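Local coordinates for glycolipid-binding domain-containing protein (Pseudomonas aeruginosa, PDB 2H1T) that is of unknown function but carries a putative glycolipid-binding domain and may take part in glycolipid metabolism, at residues F110-P115 and Q146-L151. Residues are numbered along the deposited sequence; the frame is centred on the assembly and turned at random.
Sequences FTNTFP and QAYTRL
Tyr148 reaches from strand 142-152 to residues 110-115, which lead into helix 113-119; its ring settles on Pro115 and its hydroxyl arrives at Asn112. From CA of Tyr148 the bond to CB is directed toward residues 110-115, and with CG anti to the carbonyl carbon (chi1 -76°) it carries the ring to them. Along one flank of the ring, CD1 lies 3.9 Å from CB of Pro115, and CE1 comes to 3.5 Å from CG of Pro115. CZ is covered by the same two proline carbons. On the other flank, CE2 is 3.9 Å from the backbone O of Asn112, which approaches obliquely. The pyrrolidine thus sits over one face: Pro115 CB stands 3.8 Å from the Tyr148 ring centroid and 13° off its normal, a well-centred CH-pi contact. At the tip, Tyr148 OH lies 3.4 Å from CA of Asn112 and beside the side-chain amide, whose plane is turned 57° from the ring. All three residues are buried. Pro115 also touches Ile129 of the adjacent strand 126-135, and Asp104 joins both segments through a hydrogen bond with Gln146 and a weak one with Thr111. Phe110 and Phe114 pack on strand 45-54, Phe114 edge-to-face with Trp54. This is core packing of a short helix wedged between two beta-sheets, its proline laid on the face of a tyrosine from the mixed sheet.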
ATOM      1  N   PHE A 110      13.514   6.973  -9.772  1.00 13.59           N
ATOM      2  CA  PHE A 110      14.492   7.866  -9.105  1.00 15.64           C
ATOM      3  C   PHE A 110      15.920   7.479  -9.420  1.00 15.83           C
ATOM      4  O   PHE A 110      16.748   8.346  -9.764  1.00 14.44           O
ATOM      5  CB  PHE A 110      14.332   7.917  -7.594  1.00 14.35           C
ATOM      6  CG  PHE A 110      15.386   8.757  -6.902  1.00 13.78           C
ATOM      7  CD1 PHE A 110      15.659  10.075  -7.327  1.00 13.76           C
ATOM      8  CD2 PHE A 110      16.074   8.271  -5.845  1.00 15.69           C
ATOM      9  CE1 PHE A 110      16.621  10.856  -6.712  1.00 13.76           C
ATOM     10  CE2 PHE A 110      17.046   9.058  -5.227  1.00 16.73           C
ATOM     11  CZ  PHE A 110      17.318  10.340  -5.660  1.00 17.89           C
ATOM     12  N   THR A 111      16.213   6.184  -9.321  1.00 15.34           N
ATOM     13  CA  THR A 111      17.604   5.761  -9.329  1.00 14.88           C
ATOM     14  C   THR A 111      18.333   5.937 -10.663  1.00 15.59           C
ATOM     15  O   THR A 111      19.550   5.952 -10.700  1.00 17.03           O
ATOM     16  CB  THR A 111      17.765   4.322  -8.785  1.00 16.03           C
ATOM     17  OG1 THR A 111      16.949   3.392  -9.528  1.00 16.22           O
ATOM     18  CG2 THR A 111      17.387   4.295  -7.304  1.00 14.78           C
ATOM     19  N   ASN A 112      17.588   6.165 -11.743  1.00 15.58           N
ATOM     20  CA  ASN A 112      18.189   6.489 -13.038  1.00 15.47           C
ATOM     21  C   ASN A 112      18.978   7.814 -12.986  1.00 15.27           C
ATOM     22  O   ASN A 112      19.851   8.066 -13.805  1.00 12.39           O
ATOM     23  CB  ASN A 112      17.104   6.581 -14.097  1.00 13.11           C
ATOM     24  CG  ASN A 112      16.425   5.247 -14.377  1.00 15.26           C
ATOM     25  OD1 ASN A 112      15.359   4.948 -13.829  1.00 13.55           O
ATOM     26  ND2 ASN A 112      17.072   4.422 -15.147  1.00 14.88           N
ATOM     27  N   THR A 113      18.662   8.647 -12.001  1.00 14.49           N
ATOM     28  CA  THR A 113      19.350   9.921 -11.824  1.00 14.37           C
ATOM     29  C   THR A 113      20.816   9.754 -11.459  1.00 14.73           C
ATOM     30  O   THR A 113      21.651  10.535 -11.902  1.00 13.99           O
ATOM     31  CB  THR A 113      18.607  10.753 -10.779  1.00 15.49           C
ATOM     32  OG1 THR A 113      17.316  11.042 -11.294  1.00 15.58           O
ATOM     33  CG2 THR A 113      19.312  12.077 -10.484  1.00 15.62           C
ATOM     34  N   PHE A 114      21.160   8.664 -10.792  1.00 13.96           N
ATOM     35  CA  PHE A 114      22.543   8.487 -10.319  1.00 14.41           C
ATOM     36  C   PHE A 114      23.544   8.409 -11.447  1.00 14.26           C
ATOM     37  O   PHE A 114      24.469   9.231 -11.458  1.00 13.65           O
ATOM     38  CB  PHE A 114      22.651   7.332  -9.319  1.00 16.14           C
ATOM     39  CG  PHE A 114      21.978   7.655  -8.006  1.00 19.49           C
ATOM     40  CD1 PHE A 114      22.574   8.553  -7.110  1.00 19.59           C
ATOM     41  CD2 PHE A 114      20.726   7.159  -7.699  1.00 20.10           C
ATOM     42  CE1 PHE A 114      21.966   8.892  -5.904  1.00 17.06           C
ATOM     43  CE2 PHE A 114      20.093   7.523  -6.493  1.00 21.39           C
ATOM     44  CZ  PHE A 114      20.700   8.397  -5.613  1.00 18.85           C
ATOM     45  N   PRO A 115      23.385   7.436 -12.387  1.00 12.85           N
ATOM     46  CA  PRO A 115      24.370   7.413 -13.473  1.00 13.89           C
ATOM     47  C   PRO A 115      24.384   8.700 -14.286  1.00 15.97           C
ATOM     48  O   PRO A 115      25.454   9.163 -14.675  1.00 16.75           O
ATOM     49  CB  PRO A 115      23.963   6.202 -14.312  1.00 16.05           C
ATOM     50  CG  PRO A 115      23.187   5.325 -13.365  1.00 15.38           C
ATOM     51  CD  PRO A 115      22.463   6.300 -12.461  1.00 12.77           C
ATOM     52  N   GLN A 146      24.594  -2.520 -17.027  1.00 17.03           N
ATOM     53  CA  GLN A 146      23.646  -1.609 -17.655  1.00 16.00           C
ATOM     54  C   GLN A 146      24.421  -0.677 -18.561  1.00 14.66           C
ATOM     55  O   GLN A 146      25.603  -0.476 -18.362  1.00 15.46           O
ATOM     56  CB  GLN A 146      22.910  -0.798 -16.609  1.00 15.87           C
ATOM     57  CG  GLN A 146      22.141  -1.632 -15.608  1.00 15.16           C
ATOM     58  CD  GLN A 146      21.390  -0.817 -14.606  1.00 17.00           C
ATOM     59  OE1 GLN A 146      21.585   0.409 -14.487  1.00 17.86           O
ATOM     60  NE2 GLN A 146      20.467  -1.473 -13.905  1.00 15.67           N
ATOM     61  N   ALA A 147      23.748  -0.076 -19.538  1.00 13.10           N
ATOM     62  CA  ALA A 147      24.367   1.021 -20.290  1.00 14.96           C
ATOM     63  C   ALA A 147      23.466   2.245 -20.350  1.00 14.54           C
ATOM     64  O   ALA A 147      22.216   2.133 -20.416  1.00 16.61           O
ATOM     65  CB  ALA A 147      24.742   0.585 -21.700  1.00 16.51           C
ATOM     66  N   TYR A 148      24.116   3.399 -20.315  1.00 15.73           N
ATOM     67  CA  TYR A 148      23.472   4.681 -20.552  1.00 14.99           C
ATOM     68  C   TYR A 148      24.148   5.416 -21.713  1.00 15.92           C
ATOM     69  O   TYR A 148      25.382   5.536 -21.780  1.00 13.86           O
ATOM     70  CB  TYR A 148      23.550   5.555 -19.294  1.00 15.82           C
ATOM     71  CG  TYR A 148      22.609   5.207 -18.164  1.00 15.61           C
ATOM     72  CD1 TYR A 148      22.842   4.095 -17.347  1.00 16.57           C
ATOM     73  CD2 TYR A 148      21.550   6.047 -17.847  1.00 14.61           C
ATOM     74  CE1 TYR A 148      21.957   3.789 -16.260  1.00 11.46           C
ATOM     75  CE2 TYR A 148      20.686   5.760 -16.790  1.00 15.55           C
ATOM     76  CZ  TYR A 148      20.897   4.629 -16.021  1.00 14.81           C
ATOM     77  OH  TYR A 148      20.038   4.356 -14.987  1.00 18.22           O
ATOM     78  N   THR A 149      23.324   5.915 -22.642  1.00 12.45           N
ATOM     79  CA  THR A 149      23.805   6.794 -23.671  1.00 14.78           C
ATOM     80  C   THR A 149      23.036   8.120 -23.652  1.00 12.93           C
ATOM     81  O   THR A 149      21.797   8.127 -23.688  1.00 16.45           O
ATOM     82  CB  THR A 149      23.709   6.076 -25.034  1.00 15.64           C
ATOM     83  OG1 THR A 149      24.384   4.796 -24.929  1.00 15.39           O
ATOM     84  CG2 THR A 149      24.320   6.918 -26.125  1.00 15.11           C
ATOM     85  N   ARG A 150      23.755   9.243 -23.602  1.00 13.63           N
ATOM     86  CA  ARG A 150      23.124  10.539 -23.710  1.00 14.35           C
ATOM     87  C   ARG A 150      22.769  10.864 -25.167  1.00 14.30           C
ATOM     88  O   ARG A 150      23.634  10.919 -26.048  1.00 16.41           O
ATOM     89  CB  ARG A 150      23.986  11.640 -23.086  1.00 14.31           C
ATOM     90  CG  ARG A 150      23.448  13.032 -23.339  1.00 14.68           C
ATOM     91  CD  ARG A 150      24.152  14.077 -22.509  1.00 16.47           C
ATOM     92  NE  ARG A 150      24.018  15.375 -23.128  1.00 18.14           N
ATOM     93  CZ  ARG A 150      24.179  16.546 -22.515  1.00 19.70           C
ATOM     94  NH1 ARG A 150      24.456  16.602 -21.228  1.00 24.16           N
ATOM     95  NH2 ARG A 150      23.979  17.673 -23.203  1.00 20.17           N
ATOM     96  N   LEU A 151      21.492  11.107 -25.417  1.00 14.02           N
ATOM     97  CA  LEU A 151      20.999  11.372 -26.777  1.00 14.46           C
ATOM     98  C   LEU A 151      20.965  12.876 -26.976  1.00 16.29           C
ATOM     99  O   LEU A 151      21.383  13.396 -28.022  1.00 18.09           O
ATOM    100  CB  LEU A 151      19.617  10.757 -27.017  1.00 14.99           C
ATOM    101  CG  LEU A 151      19.500   9.239 -26.771  1.00 16.97           C
ATOM    102  CD1 LEU A 151      18.046   8.791 -26.981  1.00 16.87           C
ATOM    103  CD2 LEU A 151      20.485   8.475 -27.668  1.00 18.50           C
TER